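Local coordinates for RimK domain protein ATP-grasp (Sphaerobacter thermophilus, PDB 5I47), which probably binds ATP and may act as an ATP-grasp ligase related to RimK, at residues 22-27 against 266-271. Numbering follows the deposited sequence.
Sequences IEAFAA and DVAGMI
The methyl group of Ala-24 carries this helix-to-helix contact, reaching from segment 22-27 to the backbone of Ala-268 and Gly-269 and the methyl of Ala-268. Its CB lies 3.6 Å from the carbonyl oxygen Ala-268 O, a van der Waals approach and not a hydrogen bond. The same methyl is 4.3 Å from Ala-268 CB, and each of these two CA–CB bonds points toward the partner helix. On the neighbouring residue, Ala-24 CB comes to 4.0 Å from Gly-269 CA, so one small group rests over the Ala-268–Gly-269 peptide. Where alanine faces alanine and glycine, the backbones come close: Ala-24 CA and Gly-269 CA are 5.3 Å apart. Phe-25 and Ile-271, both buried, lose some surface to the other segment without direct contact across it; the Phe-25 side chain instead touches Leu-276 in the C-terminal tail.

The helices belong to different parts of an ATP-grasp protein. Helix 16-27 follows the first strand of the Rossmann-like preATP-grasp domain, whereas helix 267-275 lies near the C-terminal end of the chain and follows the ATP-grasp strands. Leu-20 and Leu-21 of helix 16-27 extend the apolar interface onto Ala-268 and Ile-271, respectively, and Ile-271 also meets Ala-186 of strand 180-187.

Asp-266 caps the start of the second helix from the N-cap position. Its OD1 accepts from Gly-269 N at 3.0 Å, with the donor well above the carboxylate plane (63°) and a markedly bent N-H...OD1 angle of 138°. CG stands trans to the backbone N (chi1 -174°), which carries the carboxylate back over the first turn to the amide of Gly-269.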
ATOM      1  N   ILE B  22      28.350   2.167  11.850  1.00 48.32           N
ATOM      2  CA  ILE B  22      28.645   2.858  13.100  1.00 51.53           C
ATOM      3  C   ILE B  22      30.060   3.420  13.077  1.00 56.59           C
ATOM      4  O   ILE B  22      30.314   4.502  13.621  1.00 58.49           O
ATOM      5  CB  ILE B  22      28.411   1.921  14.299  1.00 52.74           C
ATOM      6  CG1 ILE B  22      26.925   1.562  14.395  1.00 46.32           C
ATOM      7  CG2 ILE B  22      28.893   2.563  15.595  1.00 55.39           C
ATOM      8  CD1 ILE B  22      26.506   1.019  15.737  1.00 46.46           C
ATOM      9  N   GLU B  23      30.998   2.720  12.432  1.00 57.61           N
ATOM     10  CA  GLU B  23      32.339   3.272  12.258  1.00 58.87           C
ATOM     11  C   GLU B  23      32.309   4.495  11.353  1.00 52.64           C
ATOM     12  O   GLU B  23      32.865   5.547  11.694  1.00 50.61           O
ATOM     13  CB  GLU B  23      33.282   2.211  11.686  1.00 66.28           C
ATOM     14  CG  GLU B  23      33.513   1.012  12.590  1.00 74.77           C
ATOM     15  CD  GLU B  23      34.474   0.000  11.985  1.00 78.53           C
ATOM     16  OE1 GLU B  23      35.351   0.407  11.189  1.00 78.33           O
ATOM     17  OE2 GLU B  23      34.349  -1.203  12.303  1.00 78.52           O
ATOM     18  N   ALA B  24      31.655   4.377  10.194  1.00 48.81           N
ATOM     19  CA  ALA B  24      31.653   5.471   9.228  1.00 46.17           C
ATOM     20  C   ALA B  24      30.945   6.702   9.780  1.00 51.96           C
ATOM     21  O   ALA B  24      31.375   7.834   9.530  1.00 56.25           O
ATOM     22  CB  ALA B  24      31.005   5.010   7.922  1.00 43.21           C
ATOM     23  N   PHE B  25      29.861   6.505  10.535  1.00 55.45           N
ATOM     24  CA  PHE B  25      29.183   7.638  11.159  1.00 54.60           C
ATOM     25  C   PHE B  25      30.017   8.224  12.292  1.00 55.34           C
ATOM     26  O   PHE B  25      30.049   9.447  12.479  1.00 53.19           O
ATOM     27  CB  PHE B  25      27.803   7.224  11.673  1.00 53.75           C
ATOM     28  CG  PHE B  25      26.725   7.258  10.625  1.00 53.01           C
ATOM     29  CD1 PHE B  25      26.236   8.466  10.157  1.00 49.32           C
ATOM     30  CD2 PHE B  25      26.189   6.083  10.120  1.00 55.69           C
ATOM     31  CE1 PHE B  25      25.245   8.502   9.196  1.00 47.88           C
ATOM     32  CE2 PHE B  25      25.197   6.114   9.157  1.00 55.01           C
ATOM     33  CZ  PHE B  25      24.724   7.325   8.695  1.00 49.35           C
ATOM     34  N   ALA B  26      30.691   7.369  13.067  1.00 58.70           N
ATOM     35  CA  ALA B  26      31.572   7.869  14.117  1.00 62.96           C
ATOM     36  C   ALA B  26      32.757   8.619  13.524  1.00 63.72           C
ATOM     37  O   ALA B  26      33.173   9.657  14.055  1.00 63.36           O
ATOM     38  CB  ALA B  26      32.051   6.718  15.000  1.00 63.24           C
ATOM     39  N   ALA B  27      33.305   8.116  12.414  1.00 60.73           N
ATOM     40  CA  ALA B  27      34.387   8.806  11.724  1.00 57.68           C
ATOM     41  C   ALA B  27      33.960  10.170  11.203  1.00 58.99           C
ATOM     42  O   ALA B  27      34.811  11.048  11.024  1.00 60.70           O
ATOM     43  CB  ALA B  27      34.905   7.945  10.571  1.00 52.55           C
ATOM     44  N   ASP B 266      34.280   1.256  -0.160  1.00 38.84           N
ATOM     45  CA  ASP B 266      33.835   1.853   1.100  1.00 39.64           C
ATOM     46  C   ASP B 266      32.334   2.147   1.023  1.00 45.93           C
ATOM     47  O   ASP B 266      31.884   3.295   1.002  1.00 49.55           O
ATOM     48  CB  ASP B 266      34.646   3.106   1.399  1.00 39.14           C
ATOM     49  CG  ASP B 266      34.331   3.700   2.758  1.00 45.22           C
ATOM     50  OD1 ASP B 266      33.767   2.982   3.611  1.00 47.06           O
ATOM     51  OD2 ASP B 266      34.653   4.890   2.974  1.00 48.23           O
ATOM     52  N   VAL B 267      31.547   1.068   0.985  1.00 45.27           N
ATOM     53  CA  VAL B 267      30.099   1.212   0.839  1.00 44.00           C
ATOM     54  C   VAL B 267      29.515   1.950   2.036  1.00 38.34           C
ATOM     55  O   VAL B 267      28.682   2.852   1.881  1.00 33.61           O
ATOM     56  CB  VAL B 267      29.430  -0.162   0.648  1.00 48.34           C
ATOM     57  CG1 VAL B 267      27.931   0.013   0.436  1.00 51.63           C
ATOM     58  CG2 VAL B 267      30.055  -0.907  -0.520  1.00 45.05           C
ATOM     59  N   ALA B 268      29.944   1.581   3.245  1.00 39.56           N
ATOM     60  CA  ALA B 268      29.431   2.230   4.447  1.00 39.71           C
ATOM     61  C   ALA B 268      29.787   3.711   4.473  1.00 36.15           C
ATOM     62  O   ALA B 268      28.996   4.538   4.940  1.00 34.81           O
ATOM     63  CB  ALA B 268      29.967   1.525   5.692  1.00 39.22           C
ATOM     64  N   GLY B 269      30.971   4.066   3.973  1.00 36.82           N
ATOM     65  CA  GLY B 269      31.351   5.468   3.938  1.00 37.64           C
ATOM     66  C   GLY B 269      30.474   6.283   3.009  1.00 39.83           C
ATOM     67  O   GLY B 269      30.045   7.387   3.354  1.00 41.44           O
HETATM   68  N   MSE B 270      30.186   5.748   1.828  1.00 44.49           N
HETATM   69  CA  MSE B 270      29.319   6.417   0.866  1.00 45.50           C
HETATM   70  C   MSE B 270      27.916   6.623   1.424  1.00 44.34           C
HETATM   71  O   MSE B 270      27.304   7.671   1.222  1.00 43.82           O
HETATM   72  CB  MSE B 270      29.250   5.611  -0.427  1.00 49.88           C
HETATM   73  CG  MSE B 270      30.597   5.372  -1.069  1.00 56.84           C
HETATM   74 SE   MSE B 270      30.473   4.148  -2.577  1.00 70.91          SE
HETATM   75  CE  MSE B 270      29.282   5.202  -3.718  1.00 71.36           C
ATOM     76  N   ILE B 271      27.411   5.606   2.125  1.00 44.33           N
ATOM     77  CA  ILE B 271      26.085   5.699   2.729  1.00 40.38           C
ATOM     78  C   ILE B 271      26.073   6.764   3.817  1.00 42.71           C
ATOM     79  O   ILE B 271      25.154   7.588   3.890  1.00 44.45           O
ATOM     80  CB  ILE B 271      25.647   4.327   3.269  1.00 35.02           C
ATOM     81  CG1 ILE B 271      25.451   3.346   2.112  1.00 36.01           C
ATOM     82  CG2 ILE B 271      24.375   4.452   4.089  1.00 29.05           C
ATOM     83  CD1 ILE B 271      24.875   2.021   2.526  1.00 39.67           C
TER